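PDB 2E12: DUF3247 family protein from Xanthomonas campestris pv. campestris, which is of unknown function but adopts a novel variant of the Sm-like fold, which may point to a role connected with RNA. Local coordinates for residues A[73-76]-A[77-81]. Sequence-based numbering, arbitrary orientation.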
# COMPACT_ATOMS: atom_id res chain seq x y z
N ASP A 73 -14.45 -23.56 15.66
CA ASP A 73 -14.64 -24.86 14.99
C ASP A 73 -13.52 -25.23 14.02
O ASP A 73 -13.04 -26.37 14.03
CB ASP A 73 -16.01 -24.82 14.28
CG ASP A 73 -16.24 -25.99 13.32
OD1 ASP A 73 -16.09 -27.16 13.74
OD2 ASP A 73 -16.58 -25.74 12.14
N ALA A 74 -13.09 -24.26 13.21
CA ALA A 74 -12.02 -24.44 12.21
C ALA A 74 -10.98 -25.49 12.58
O ALA A 74 -10.97 -26.60 12.03
CB ALA A 74 -11.33 -23.11 11.96
N SER A 75 -10.10 -25.13 13.51
CA SER A 75 -9.05 -26.02 13.99
C SER A 75 -8.74 -25.82 15.46
O SER A 75 -7.94 -26.56 16.04
CB SER A 75 -7.76 -25.79 13.19
OG SER A 75 -6.61 -26.19 13.92
N GLN A 76 -9.36 -24.82 16.08
CA GLN A 76 -9.08 -24.53 17.47
C GLN A 76 -7.62 -24.08 17.50
O GLN A 76 -6.97 -24.00 16.45
CB GLN A 76 -9.24 -25.77 18.35
CG GLN A 76 -10.66 -26.27 18.52
CD GLN A 76 -10.75 -27.31 19.61
OE1 GLN A 76 -10.49 -27.03 20.77
NE2 GLN A 76 -11.13 -28.53 19.23
N GLU A 77 -7.09 -23.78 18.68
CA GLU A 77 -5.70 -23.33 18.80
C GLU A 77 -5.43 -22.03 18.05
O GLU A 77 -5.52 -21.99 16.81
CB GLU A 77 -4.74 -24.38 18.26
CG GLU A 77 -4.64 -25.65 19.07
CD GLU A 77 -3.32 -26.38 18.84
OE1 GLU A 77 -2.74 -26.25 17.74
OE2 GLU A 77 -2.87 -27.09 19.77
N PRO A 78 -5.09 -20.96 18.78
CA PRO A 78 -4.81 -19.70 18.09
C PRO A 78 -3.55 -19.85 17.23
O PRO A 78 -2.66 -20.62 17.56
CB PRO A 78 -4.63 -18.71 19.24
CG PRO A 78 -4.02 -19.58 20.33
CD PRO A 78 -4.88 -20.83 20.24
N GLN A 79 -3.47 -19.11 16.12
CA GLN A 79 -2.32 -19.21 15.22
C GLN A 79 -1.64 -17.87 14.98
O GLN A 79 -2.33 -16.87 14.79
CB GLN A 79 -2.77 -19.79 13.88
CG GLN A 79 -4.15 -20.43 13.92
CD GLN A 79 -4.14 -21.85 13.40
OE1 GLN A 79 -5.10 -22.61 13.59
NE2 GLN A 79 -3.05 -22.23 12.74
N TRP A 80 -0.31 -17.85 14.99
CA TRP A 80 0.47 -16.64 14.73
C TRP A 80 1.22 -16.84 13.42
O TRP A 80 1.84 -17.88 13.21
CB TRP A 80 1.49 -16.37 15.84
CG TRP A 80 0.89 -15.81 17.10
CD1 TRP A 80 0.27 -16.51 18.10
CD2 TRP A 80 0.87 -14.44 17.49
NE1 TRP A 80 -0.14 -15.65 19.09
CE2 TRP A 80 0.22 -14.38 18.75
CE3 TRP A 80 1.33 -13.25 16.91
CZ2 TRP A 80 0.02 -13.17 19.43
CZ3 TRP A 80 1.13 -12.05 17.59
CH2 TRP A 80 0.48 -12.02 18.83
N ILE A 81 1.16 -15.83 12.55
CA ILE A 81 1.83 -15.91 11.26
C ILE A 81 2.56 -14.61 10.97
O ILE A 81 2.13 -13.54 11.40
CB ILE A 81 0.81 -16.14 10.13
CG1 ILE A 81 0.08 -17.47 10.34
CG2 ILE A 81 1.52 -16.12 8.78
CD1 ILE A 81 -0.94 -17.79 9.26
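S75 OG gives the carbonyl oxygen of Q76 a weak hydrogen bond of 3.4 Å, reaching one residue ahead along the chain. The serine torsion explains the reach: with chi1 at 156°, OG lies roughly opposite the backbone N and beside its own carbonyl carbon, turned to the peptide that follows. From the strand side, the end of the Q79 side chain lies near both Q76 O and S75 OG. Which way round that amide sits is uncertain, so no bond can be assigned to it.

The chain bends round A74 and S75, then opens out through Q76 and E77, both of which have positive phi. At E77, where phi is 62°, this swings CB next to the preceding carbonyl, 2.9 Å from Q76 O, a backbone conformation usually disfavoured for a residue with a CB. Beyond CB, the extended side chains of Q76 and E77 lead away from this carbonyl.

Farther on, Q79 and I81 bond through their backbones to I69 and L67, joining the antiparallel strand 61-70, and both side chains rest on I41. Residues 73-78 are thus the last part of the exposed loop between strands 61-70 and 79-82. With one weak bond and a nearby amide to which none can be assigned, side-chain chemistry probably leaves this loop some freedom, and crystal neighbours may influence its shape.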